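Local atomic coordinates of HRDC domain-containing protein (Bifidobacterium adolescentis ATCC 15703, PDB entry 3CYM), a protein that is of unknown function but resembles ribonuclease D and probably binds nucleic acids and acts as a 3'-5' exonuclease. Residues 363-368 against 395-400; 385-390 against 421-426. All coordinates share one frame; numbering follows the deposited sequence. Where two conformers were deposited one is given.

Contact 1 (363-368 against 395-400); sequences LQVLNR and NLCWTD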
loop_
_atom_site.group_PDB
_atom_site.type_symbol
_atom_site.label_atom_id
_atom_site.label_comp_id
_atom_site.label_asym_id
_atom_site.label_seq_id
_atom_site.Cartn_x
_atom_site.Cartn_y
_atom_site.Cartn_z
ATOM N N LEU A 363 -31.285 1.292 5.845
ATOM C CA LEU A 363 -30.871 1.473 4.446
ATOM C C LEU A 363 -31.577 2.634 3.732
ATOM O O LEU A 363 -30.952 3.334 2.924
ATOM C CB LEU A 363 -31.018 0.174 3.641
ATOM C CG LEU A 363 -30.472 0.208 2.198
ATOM C CD1 LEU A 363 -28.949 0.348 2.136
ATOM C CD2 LEU A 363 -30.931 -0.995 1.397
ATOM N N GLN A 364 -32.864 2.823 4.026
ATOM C CA GLN A 364 -33.629 3.955 3.498
ATOM C C GLN A 364 -32.996 5.294 3.858
ATOM O O GLN A 364 -32.905 6.197 3.016
ATOM C CB GLN A 364 -35.073 3.913 4.000
ATOM C CG GLN A 364 -36.087 3.638 2.911
ATOM C CD GLN A 364 -36.216 2.172 2.549
ATOM O OE1 GLN A 364 -36.473 1.835 1.395
ATOM N NE2 GLN A 364 -36.053 1.292 3.533
ATOM N N VAL A 365 -32.555 5.408 5.110
ATOM C CA VAL A 365 -31.845 6.590 5.610
ATOM C C VAL A 365 -30.483 6.750 4.920
ATOM O O VAL A 365 -30.128 7.853 4.489
ATOM C CB VAL A 365 -31.672 6.527 7.150
ATOM C CG1 VAL A 365 -30.793 7.679 7.673
ATOM C CG2 VAL A 365 -33.036 6.541 7.823
ATOM N N LEU A 366 -29.743 5.643 4.812
ATOM C CA LEU A 366 -28.440 5.617 4.137
ATOM C C LEU A 366 -28.526 6.028 2.673
ATOM O O LEU A 366 -27.683 6.790 2.200
ATOM C CB LEU A 366 -27.779 4.242 4.264
ATOM C CG LEU A 366 -26.414 3.987 3.605
ATOM C CD1 LEU A 366 -25.270 4.800 4.221
ATOM C CD2 LEU A 366 -26.091 2.511 3.629
ATOM N N ASN A 367 -29.542 5.534 1.969
ATOM C CA ASN A 367 -29.727 5.863 0.559
ATOM C C ASN A 367 -30.045 7.342 0.329
ATOM O O ASN A 367 -29.569 7.922 -0.644
ATOM C CB ASN A 367 -30.763 4.945 -0.099
ATOM C CG ASN A 367 -30.237 3.538 -0.323
ATOM O OD1 ASN A 367 -29.032 3.286 -0.249
ATOM N ND2 ASN A 367 -31.143 2.609 -0.599
ATOM N N ARG A 368 -30.822 7.940 1.237
ATOM C CA ARG A 368 -31.013 9.398 1.269
ATOM C C ARG A 368 -29.688 10.144 1.503
ATOM O O ARG A 368 -29.418 11.145 0.847
ATOM C CB ARG A 368 -32.055 9.814 2.320
ATOM C CG ARG A 368 -33.490 9.366 2.013
ATOM C CD ARG A 368 -34.541 10.253 2.682
ATOM N NE ARG A 368 -34.351 10.374 4.128
ATOM C CZ ARG A 368 -34.936 9.596 5.041
ATOM N NH1 ARG A 368 -35.756 8.621 4.675
ATOM N NH2 ARG A 368 -34.697 9.791 6.330
ATOM N N ASN A 395 -21.265 3.946 8.734
ATOM C CA ASN A 395 -21.172 3.983 10.194
ATOM C C ASN A 395 -22.203 4.932 10.833
ATOM O O ASN A 395 -22.857 4.571 11.813
ATOM C CB ASN A 395 -19.738 4.325 10.641
ATOM C CG ASN A 395 -18.741 3.194 10.358
ATOM O OD1 ASN A 395 -19.122 2.092 9.947
ATOM N ND2 ASN A 395 -17.455 3.467 10.581
ATOM N N LEU A 396 -22.370 6.113 10.235
ATOM C CA LEU A 396 -23.341 7.132 10.674
ATOM C C LEU A 396 -24.797 6.659 10.649
ATOM O O LEU A 396 -25.575 6.968 11.550
ATOM C CB LEU A 396 -23.178 8.401 9.823
ATOM C CG LEU A 396 -24.139 9.592 9.942
ATOM C CD1 LEU A 396 -23.872 10.449 11.181
ATOM C CD2 LEU A 396 -24.021 10.434 8.689
ATOM N N CYS A 397 -25.151 5.910 9.612
ATOM C CA CYS A 397 -26.514 5.434 9.433
ATOM C C CYS A 397 -26.747 4.067 10.086
ATOM O O CYS A 397 -27.867 3.557 10.087
ATOM C CB CYS A 397 -26.872 5.416 7.948
ATOM S SG CYS A 397 -26.837 7.069 7.213
ATOM N N TRP A 398 -25.690 3.500 10.667
ATOM C CA TRP A 398 -25.766 2.212 11.361
ATOM C C TRP A 398 -26.342 2.370 12.767
ATOM O O TRP A 398 -25.658 2.166 13.775
ATOM C CB TRP A 398 -24.390 1.550 11.399
ATOM C CG TRP A 398 -24.421 0.097 11.782
ATOM C CD1 TRP A 398 -23.792 -0.474 12.846
ATOM C CD2 TRP A 398 -25.130 -0.963 11.116
ATOM N NE1 TRP A 398 -24.054 -1.822 12.884
ATOM C CE2 TRP A 398 -24.873 -2.149 11.837
ATOM C CE3 TRP A 398 -25.954 -1.026 9.983
ATOM C CZ2 TRP A 398 -25.408 -3.384 11.463
ATOM C CZ3 TRP A 398 -26.485 -2.256 9.610
ATOM C CH2 TRP A 398 -26.204 -3.415 10.347
ATOM N N THR A 399 -27.621 2.728 12.809
ATOM C CA THR A 399 -28.315 3.097 14.032
ATOM C C THR A 399 -29.831 3.107 13.781
ATOM O O THR A 399 -30.296 3.351 12.661
ATOM C CB THR A 399 -27.846 4.487 14.571
ATOM O OG1 THR A 399 -28.654 4.882 15.684
ATOM C CG2 THR A 399 -27.929 5.564 13.492
ATOM N N ASP A 400 -30.599 2.836 14.828
ATOM C CA ASP A 400 -32.050 2.954 14.751
ATOM C C ASP A 400 -32.520 4.335 15.226
ATOM O O ASP A 400 -33.724 4.613 15.291
ATOM C CB ASP A 400 -32.714 1.824 15.536
ATOM C CG ASP A 400 -32.501 0.465 14.888
ATOM O OD1 ASP A 400 -32.322 -0.521 15.631
ATOM O OD2 ASP A 400 -32.497 0.379 13.637
#
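The sulfur of Cys397 packs against helix 360-380, touching the consecutive residues Val365 and Leu366. Its nearest neighbour across the contact is a backbone carbon: SG sits 3.8 Å from Leu366 CA. From a second direction comes one branch of Val365, CG1, which meets SG at 4.0 Å. The CD1 methyl of Leu366 also touches SG, at 4.1 Å, and the two side chains meet at their first carbons as well, Leu366 CB lying 4.0 Å from Cys397 CB. The cysteine reaches the helix in this way because SG stands beside its own backbone N and opposite the carbonyl carbon (chi1 -63°). With so short a side chain between them, the backbones come close: the CA atoms of Leu366 and Cys397 are 5.6 Å apart. No hydrogen bond links the segments, so van der Waals contact alone joins them. Polar ties flank this buried core: Arg362, one residue before 363-368, makes a salt bridge to Asp400 and a cation-pi contact with Trp398. Trp398 is also the centre of an inverse gamma turn, with a weak Thr399 N to Cys397 O bond of 2.9 Å. Val365 also touches Ile432 of helix 418-433 and Leu366 touches Trp355 of helix 352-358, which places this helix-to-helix contact inside a helical region consistent with the HRDC-like C-terminal domain of 3'-5' exonucleases.

Contact 2 (385-390 against 421-426); sequences EIVIKP and VSLVAE
Around Ile388 and Val424 the two backbones stand well apart, their CA atoms 8.0 Å from each other, and the gap is bridged by branched aliphatic side chains. Ile388 is where the chain drops out of the helical conformation of helix 384-387 into an extended one, so Val387 and Ile388 present themselves differently to helix 418-433. The tightest meeting is between two valine methyls, Val387 CG1 and Val424 CG2, at 3.6 Å, with the two side chains set obliquely to one another. Val387 brings that methyl across by placing it opposite its backbone N (chi1 174°). Val424, by contrast, is turned well off the staggered positions (chi1 135°), an orientation that accompanies the close approach and may carry some strain. The same CG1 of Val387 also brushes the end of Leu423, whose CD2 is 4.4 Å away. Ile388 adds a looser touch with its terminal methyl: Ile388 CD1 lies 4.3 Å from Val424 CG1, so that Val424 is met on both of its methyls. Neighbouring helices close the cluster. Leu411 of helix 407-414 touches both Ile388 and Val424, and Ile376 of helix 360-380 touches both Leu423 and Val424. Every contact between these segments is aliphatic, and neither a hydrogen bond nor a salt bridge joins them; their association therefore rests on shape and on removal of hydrocarbon from water, in a buried junction held by dispersion forces without directional bonds.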
loop_
_atom_site.group_PDB
_atom_site.type_symbol
_atom_site.label_atom_id
_atom_site.label_comp_id
_atom_site.label_asym_id
_atom_site.label_seq_id
_atom_site.Cartn_x
_atom_site.Cartn_y
_atom_site.Cartn_z
ATOM N N GLU A 385 -16.347 9.079 -3.582
ATOM C CA GLU A 385 -15.542 8.434 -2.547
ATOM C C GLU A 385 -14.479 9.367 -1.979
ATOM O O GLU A 385 -14.028 9.156 -0.861
ATOM C CB GLU A 385 -14.932 7.107 -3.030
ATOM C CG GLU A 385 -13.696 7.199 -3.934
ATOM C CD GLU A 385 -13.169 5.819 -4.347
ATOM O OE1 GLU A 385 -13.727 4.800 -3.894
ATOM O OE2 GLU A 385 -12.196 5.754 -5.129
ATOM N N ILE A 386 -14.114 10.400 -2.742
ATOM C CA ILE A 386 -13.123 11.411 -2.327
ATOM C C ILE A 386 -13.769 12.525 -1.474
ATOM O O ILE A 386 -13.164 12.998 -0.502
ATOM C CB ILE A 386 -12.346 11.964 -3.572
ATOM C CG1 ILE A 386 -11.432 10.877 -4.149
ATOM C CG2 ILE A 386 -11.518 13.221 -3.263
ATOM C CD1 ILE A 386 -10.240 10.460 -3.238
ATOM N N VAL A 387 -15.000 12.910 -1.831
ATOM C CA VAL A 387 -15.813 13.885 -1.073
ATOM C C VAL A 387 -15.867 13.538 0.424
ATOM O O VAL A 387 -15.656 14.401 1.280
ATOM C CB VAL A 387 -17.259 13.993 -1.660
ATOM C CG1 VAL A 387 -18.138 14.866 -0.797
ATOM C CG2 VAL A 387 -17.227 14.558 -3.062
ATOM N N ILE A 388 -16.142 12.265 0.714
ATOM C CA ILE A 388 -16.034 11.686 2.053
ATOM C C ILE A 388 -15.951 10.170 1.897
ATOM O O ILE A 388 -16.523 9.618 0.950
ATOM C CB ILE A 388 -17.212 12.113 2.990
ATOM C CG1 ILE A 388 -16.966 11.646 4.435
ATOM C CG2 ILE A 388 -18.571 11.674 2.423
ATOM C CD1 ILE A 388 -17.653 12.471 5.470
ATOM N N LYS A 389 -15.218 9.513 2.803
ATOM C CA LYS A 389 -15.077 8.053 2.797
ATOM C C LYS A 389 -16.418 7.367 3.004
ATOM O O LYS A 389 -17.066 7.581 4.028
ATOM C CB LYS A 389 -14.082 7.577 3.856
ATOM C CG LYS A 389 -13.724 6.100 3.723
ATOM C CD LYS A 389 -12.667 5.684 4.723
ATOM C CE LYS A 389 -12.493 4.179 4.744
ATOM N NZ LYS A 389 -11.706 3.765 5.948
ATOM N N PRO A 390 -16.830 6.538 2.022
ATOM C CA PRO A 390 -18.104 5.834 2.015
ATOM C C PRO A 390 -18.438 5.126 3.323
ATOM O O PRO A 390 -19.600 5.137 3.727
ATOM C CB PRO A 390 -17.922 4.835 0.882
ATOM C CG PRO A 390 -17.087 5.590 -0.090
ATOM C CD PRO A 390 -16.067 6.246 0.792
ATOM N N VAL A 421 -16.370 17.708 6.223
ATOM C CA VAL A 421 -17.438 18.021 7.182
ATOM C C VAL A 421 -18.181 19.324 6.837
ATOM O O VAL A 421 -19.406 19.349 6.806
ATOM C CB VAL A 421 -16.879 18.067 8.632
ATOM C CG1 VAL A 421 -17.947 18.485 9.625
ATOM C CG2 VAL A 421 -16.313 16.715 9.020
ATOM N N SER A 422 -17.438 20.390 6.563
ATOM C CA SER A 422 -18.022 21.665 6.148
ATOM C C SER A 422 -18.821 21.602 4.847
ATOM O O SER A 422 -19.825 22.287 4.706
ATOM C CB SER A 422 -16.930 22.715 6.017
ATOM O OG SER A 422 -16.326 22.949 7.275
ATOM N N LEU A 423 -18.368 20.775 3.906
ATOM C CA LEU A 423 -19.051 20.595 2.628
ATOM C C LEU A 423 -20.287 19.705 2.742
ATOM O O LEU A 423 -21.273 19.909 2.047
ATOM C CB LEU A 423 -18.084 20.013 1.594
ATOM C CG LEU A 423 -18.496 19.949 0.124
ATOM C CD1 LEU A 423 -18.774 21.341 -0.454
ATOM C CD2 LEU A 423 -17.435 19.222 -0.678
ATOM N N VAL A 424 -20.243 18.736 3.642
ATOM C CA VAL A 424 -21.179 17.622 3.572
ATOM C C VAL A 424 -22.221 17.592 4.696
ATOM O O VAL A 424 -23.390 17.321 4.434
ATOM C CB VAL A 424 -20.376 16.274 3.403
ATOM C CG1 VAL A 424 -20.861 15.140 4.296
ATOM C CG2 VAL A 424 -20.290 15.873 1.934
ATOM N N ALA A 425 -21.800 17.902 5.920
ATOM C CA ALA A 425 -22.547 17.529 7.128
ATOM C C ALA A 425 -23.979 18.050 7.235
ATOM O O ALA A 425 -24.869 17.321 7.668
ATOM C CB ALA A 425 -21.760 17.892 8.363
ATOM N N GLU A 426 -24.204 19.292 6.813
ATOM C CA GLU A 426 -25.535 19.899 6.906
ATOM C C GLU A 426 -26.514 19.248 5.939
ATOM O O GLU A 426 -27.656 18.944 6.316
ATOM C CB GLU A 426 -25.487 21.416 6.668
ATOM C CG GLU A 426 -26.768 22.126 7.097
ATOM C CD GLU A 426 -26.784 23.609 6.787
ATOM O OE1 GLU A 426 -27.853 24.236 6.906
ATOM O OE2 GLU A 426 -25.732 24.154 6.418
#

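Both contacts belong to the C-terminal helical domain, with centres 15 Å apart and nearest atoms about 5 Å apart, so they do not touch. Their segments alternate along the chain: 363-368, 385-390, 395-400 and then 421-426. Helix 360-380 takes part directly in contact 1 near its start and, through Val373, Ile376 and Ala377 farther along, lines contact 2. Helix 418-433 does the reverse, carrying contact 2 and reaching contact 1 with Ile432. Helix 407-414 is common to the surroundings of both, its Leu411 touching Leu396 of 395-400 as well as Ile388 and Val424, so the four parts of the chain belong to the same group of packed helices.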